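Local atomic coordinates of chitinase A (Equisetum arvense, PDB entry 5BUM), a protein that probably hydrolyses glycosidic bonds of chitin as a family 18 glycoside hydrolase, represented here by its LysM carbohydrate-binding domain. Residues Ser10-Cys14 / Tyr15-Gln19; Val25-Leu28 / Gln29-Pro33. One frame throughout, in Å; residues are numbered along the deposited sequence.

Contact 1 of 2, residues Ser10-Cys14 / Tyr15-Gln19; sequences SGDIC and YNIAQ
I17 reaches back from the first turn of helix 14-21 to the loop that leads into it. Its CG1 stands beside the backbone N and points toward the start of the helix (chi1 -68°). CG1 therefore lies 3.2 Å from I13 O, and the terminal CD1 rests against D12 CB at 3.8 Å. The side chains of D12 and I17 cross at about a right angle. I17 also packs on L28 of helix 25-30. With an alanine in place of I17, the CG1-CD1 arm would be gone, which is likely to open a gap beside D12 CB and leave L28 with less to pack on.

I13 holds the N-cap position. Its CG1 lies between the backbone N and the carbonyl carbon (chi1 65°), which brings the CG1-CD1 branch slantwise across the amide of N16. I13 CG1 is 3.5 Å from N16 OD1, a methylene against the amide oxygen. A water joins the same two residues. It donates to N16 OD1 and accepts from I13 N, each 3.1 Å from the water oxygen. The backbone starts its helical pattern here: I17 N bonds to I13 O, and A18 N gives a nearly straight bond to C14 O (2.9 Å, 170°).

The D12 carboxylate has its polar partners outside these segments. Its OD2 is hydrogen-bonded to Y6 OH and K9 N, which ties the loop to Y6 of strand 5-7 and to the backbone of K9. C14 is disulfide-bonded to C37 and packs on L35, L40 and L28.

The N-cap residue brings no polar side chain. The bond that a capping box would make directly, from the N-cap N-H to the third helical residue, is relayed here by water. Apolar packing and one ordered water thus share the start of the helix.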
loop_
_atom_site.group_PDB
_atom_site.type_symbol
_atom_site.label_atom_id
_atom_site.label_comp_id
_atom_site.label_asym_id
_atom_site.label_seq_id
_atom_site.Cartn_x
_atom_site.Cartn_y
_atom_site.Cartn_z
ATOM N N SER A 10 -9.525 -9.852 -2.026
ATOM C CA SER A 10 -9.340 -11.101 -1.306
ATOM C C SER A 10 -8.859 -12.231 -2.229
ATOM O O SER A 10 -9.532 -12.544 -3.202
ATOM C CB SER A 10 -10.692 -11.485 -0.669
ATOM O OG SER A 10 -10.491 -12.389 0.393
ATOM N N GLY A 11 -7.704 -12.826 -1.938
ATOM C CA GLY A 11 -7.219 -13.975 -2.721
ATOM C C GLY A 11 -6.447 -13.650 -4.003
ATOM O O GLY A 11 -5.911 -14.541 -4.651
ATOM N N ASP A 12 -6.382 -12.380 -4.379
ATOM C CA ASP A 12 -5.511 -11.976 -5.481
ATOM C C ASP A 12 -4.045 -12.322 -5.310
ATOM O O ASP A 12 -3.478 -12.153 -4.232
ATOM C CB ASP A 12 -5.575 -10.475 -5.643
ATOM C CG ASP A 12 -6.826 -10.033 -6.299
ATOM O OD1 ASP A 12 -7.595 -10.903 -6.761
ATOM O OD2 ASP A 12 -7.022 -8.815 -6.377
ATOM N N ILE A 13 -3.391 -12.733 -6.394
ATOM C CA ILE A 13 -1.921 -12.930 -6.355
ATOM C C ILE A 13 -1.264 -12.121 -7.446
ATOM O O ILE A 13 -1.923 -11.669 -8.404
ATOM C CB ILE A 13 -1.532 -14.420 -6.450
ATOM C CG1 ILE A 13 -1.927 -15.003 -7.825
ATOM C CG2 ILE A 13 -2.244 -15.200 -5.336
ATOM C CD1 ILE A 13 -1.603 -16.481 -7.987
ATOM N N CYS A 14 0.025 -11.878 -7.301
ATOM C CA CYS A 14 0.666 -10.936 -8.214
ATOM C C CYS A 14 0.631 -11.473 -9.649
ATOM O O CYS A 14 0.422 -10.708 -10.586
ATOM C CB CYS A 14 2.112 -10.678 -7.828
ATOM S SG CYS A 14 2.379 -9.459 -6.537
ATOM N N TYR A 15 0.871 -12.783 -9.812
ATOM C CA TYR A 15 0.898 -13.369 -11.129
ATOM C C TYR A 15 -0.375 -13.066 -11.858
ATOM O O TYR A 15 -0.317 -12.678 -13.015
ATOM C CB TYR A 15 1.159 -14.863 -11.065
ATOM C CG TYR A 15 1.346 -15.529 -12.407
ATOM C CD1 TYR A 15 2.577 -15.535 -13.048
ATOM C CD2 TYR A 15 0.287 -16.186 -13.036
ATOM C CE1 TYR A 15 2.737 -16.165 -14.284
ATOM C CE2 TYR A 15 0.451 -16.812 -14.269
ATOM C CZ TYR A 15 1.662 -16.790 -14.877
ATOM O OH TYR A 15 1.793 -17.408 -16.100
ATOM N N ASN A 16 -1.526 -13.186 -11.216
ATOM C CA ASN A 16 -2.770 -13.029 -11.972
ATOM C C ASN A 16 -3.101 -11.586 -12.243
ATOM O O ASN A 16 -3.748 -11.269 -13.256
ATOM C CB ASN A 16 -3.955 -13.668 -11.260
ATOM C CG ASN A 16 -3.821 -15.149 -11.165
ATOM O OD1 ASN A 16 -4.371 -15.783 -10.277
ATOM N ND2 ASN A 16 -3.080 -15.716 -12.077
ATOM N N ILE A 17 -2.737 -10.723 -11.300
ATOM C CA ILE A 17 -2.962 -9.288 -11.441
ATOM C C ILE A 17 -2.194 -8.825 -12.654
ATOM O O ILE A 17 -2.727 -8.147 -13.513
ATOM C CB ILE A 17 -2.480 -8.524 -10.184
ATOM C CG1 ILE A 17 -3.435 -8.900 -8.986
ATOM C CG2 ILE A 17 -2.367 -7.034 -10.489
ATOM C CD1 ILE A 17 -3.093 -8.353 -7.618
ATOM N N ALA A 18 -0.949 -9.241 -12.731
ATOM C CA ALA A 18 -0.089 -8.922 -13.848
ATOM C C ALA A 18 -0.644 -9.439 -15.191
ATOM O O ALA A 18 -0.729 -8.712 -16.163
ATOM C CB ALA A 18 1.274 -9.538 -13.582
ATOM N N GLN A 19 -1.002 -10.710 -15.247
ATOM C CA GLN A 19 -1.633 -11.251 -16.456
ATOM C C GLN A 19 -2.838 -10.426 -16.862
ATOM O O GLN A 19 -2.937 -10.054 -18.005
ATOM C CB GLN A 19 -2.121 -12.665 -16.246
ATOM C CG GLN A 19 -1.131 -13.726 -16.575
ATOM C CD GLN A 19 -1.871 -15.028 -16.588
ATOM O OE1 GLN A 19 -2.831 -15.223 -15.805
ATOM N NE2 GLN A 19 -1.487 -15.916 -17.488
HETATM O O HOH W 1 -5.584 -13.774 -8.257
#

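Contact 2 of 2, residues Val25-Leu28 / Gln29-Pro33; sequences VATL and QSYNP
T27 and Y31 lie side by side and point the same way, one turn apart along the chain of helix 25-30 and what follows, in the second helix region of the beta-alpha-alpha-beta LysM fold. The T27 methyl makes a CH-pi contact. CG2 sits over one face of the Y31 ring, 3.9 Å from its centroid and 23° off the normal. It is shifted toward the rim that carries the hydroxyl, so CZ is its nearest ring atom. The T27 torsion explains this: OG1 stands beside the backbone N (chi1 -56°) and turns to D24 OD1, its hydrogen-bond partner, which leaves CG2 anti to N, on the ring side. The Y31 ring also packs on I23 and C47.

T27 O is gripped twice. Y31 N bonds to it at 2.9 Å. S30 OG donates to it at 2.8 Å, in the carbonyl plane and on a lone pair. The serine hydroxyl is thus turned back on its own helix.

Q29 and V25 cross at a slant. The extended Q29 chain runs back along the helix, with CD 4.0 Å from V25 CG1 and NE2 3.5 Å from A26 CA.

L28 and N32 meet one turn apart. L28 is buried against C14 and I17 of helix 14-21, and its CD1 lies 3.7 Å from N32 ND2. N32 OD1 bonds to C47 N, so this amide joins the helix to strand 45-47. I42 of the second subunit packs on N32. Its other arm, N32 ND2, donates to L28 O at 2.7 Å in a nearly straight bond, with the acceptor only 7° out of the amide plane.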
loop_
_atom_site.group_PDB
_atom_site.type_symbol
_atom_site.label_atom_id
_atom_site.label_comp_id
_atom_site.label_asym_id
_atom_site.label_seq_id
_atom_site.Cartn_x
_atom_site.Cartn_y
_atom_site.Cartn_z
ATOM N N VAL A 25 5.182 -10.316 -13.650
ATOM C CA VAL A 25 5.338 -9.907 -12.273
ATOM C C VAL A 25 6.483 -8.956 -12.102
ATOM O O VAL A 25 6.347 -7.997 -11.353
ATOM C CB VAL A 25 5.461 -11.086 -11.325
ATOM C CG1 VAL A 25 5.826 -10.545 -9.952
ATOM C CG2 VAL A 25 4.118 -11.854 -11.292
ATOM N N ALA A 26 7.600 -9.187 -12.786
ATOM C CA ALA A 26 8.749 -8.232 -12.654
ATOM C C ALA A 26 8.362 -6.839 -13.049
ATOM O O ALA A 26 8.771 -5.896 -12.412
ATOM C CB ALA A 26 9.946 -8.660 -13.505
ATOM N N THR A 27 7.587 -6.703 -14.123
ATOM C CA THR A 27 7.127 -5.380 -14.534
ATOM C C THR A 27 6.235 -4.791 -13.464
ATOM O O THR A 27 6.430 -3.662 -13.054
ATOM C CB THR A 27 6.377 -5.386 -15.872
ATOM O OG1 THR A 27 7.200 -5.975 -16.890
ATOM C CG2 THR A 27 6.037 -3.962 -16.295
ATOM N N LEU A 28 5.260 -5.558 -13.000
ATOM C CA LEU A 28 4.441 -5.108 -11.880
ATOM C C LEU A 28 5.353 -4.622 -10.752
ATOM O O LEU A 28 5.032 -3.617 -10.098
ATOM C CB LEU A 28 3.579 -6.265 -11.327
ATOM C CG LEU A 28 2.516 -5.894 -10.296
ATOM C CD1 LEU A 28 1.592 -4.832 -10.897
ATOM C CD2 LEU A 28 1.704 -7.097 -9.812
ATOM N N GLN A 29 6.439 -5.361 -10.476
ATOM C CA GLN A 29 7.353 -4.984 -9.389
ATOM C C GLN A 29 8.051 -3.699 -9.722
ATOM O O GLN A 29 8.107 -2.806 -8.896
ATOM C CB GLN A 29 8.387 -6.054 -9.078
ATOM C CG GLN A 29 7.841 -7.131 -8.141
ATOM C CD GLN A 29 8.666 -8.426 -8.142
ATOM O OE1 GLN A 29 8.624 -9.194 -7.185
ATOM N NE2 GLN A 29 9.403 -8.676 -9.226
ATOM N N SER A 30 8.547 -3.582 -10.946
ATOM C CA SER A 30 9.202 -2.362 -11.369
ATOM C C SER A 30 8.250 -1.144 -11.218
ATOM O O SER A 30 8.670 -0.014 -10.983
ATOM C CB SER A 30 9.582 -2.479 -12.809
ATOM O OG SER A 30 8.505 -1.912 -13.541
ATOM N N TYR A 31 6.958 -1.369 -11.372
ATOM C CA TYR A 31 5.986 -0.280 -11.257
ATOM C C TYR A 31 5.684 0.043 -9.819
ATOM O O TYR A 31 5.042 1.034 -9.543
ATOM C CB TYR A 31 4.649 -0.663 -11.905
ATOM C CG TYR A 31 4.586 -0.727 -13.416
ATOM C CD1 TYR A 31 5.551 -0.138 -14.221
ATOM C CD2 TYR A 31 3.510 -1.341 -14.023
ATOM C CE1 TYR A 31 5.462 -0.207 -15.612
ATOM C CE2 TYR A 31 3.396 -1.402 -15.396
ATOM C CZ TYR A 31 4.368 -0.831 -16.186
ATOM O OH TYR A 31 4.231 -0.904 -17.533
ATOM N N ASN A 32 6.073 -0.830 -8.904
ATOM C CA ASN A 32 5.709 -0.674 -7.501
ATOM C C ASN A 32 6.947 -0.910 -6.607
ATOM O O ASN A 32 7.124 -2.016 -6.062
ATOM C CB ASN A 32 4.558 -1.641 -7.125
ATOM C CG ASN A 32 3.275 -1.365 -7.892
ATOM O OD1 ASN A 32 2.463 -0.548 -7.455
ATOM N ND2 ASN A 32 3.070 -2.060 -9.038
ATOM N N PRO A 33 7.798 0.132 -6.451
ATOM C CA PRO A 33 9.029 0.004 -5.647
ATOM C C PRO A 33 8.812 -0.672 -4.274
ATOM O O PRO A 33 8.061 -0.174 -3.428
ATOM C CB PRO A 33 9.473 1.471 -5.481
ATOM C CG PRO A 33 9.012 2.141 -6.746
ATOM C CD PRO A 33 7.663 1.497 -7.026
#

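Contacts 1 and 2 belong to the two helices of one LysM domain, with centres about 13 Å apart. They touch where the start of helix 14-21 meets helix 25-30. V25 CG2 packs on Y15 CA at 3.6 Å, and L28 CD2 lies 3.9 Å from C14 O. The C14-C37 disulfide lies at this seam, and V25 also packs on C37. A sulfate ion, probably from the crystallisation liquor, sits about 3 Å from the D12 side chain. In other LysM domains the sugar groove lies between the loops before the first helix and after the second, so residues 10-13 and 31-33 are probably near it. P33 packs on S10 of the second subunit.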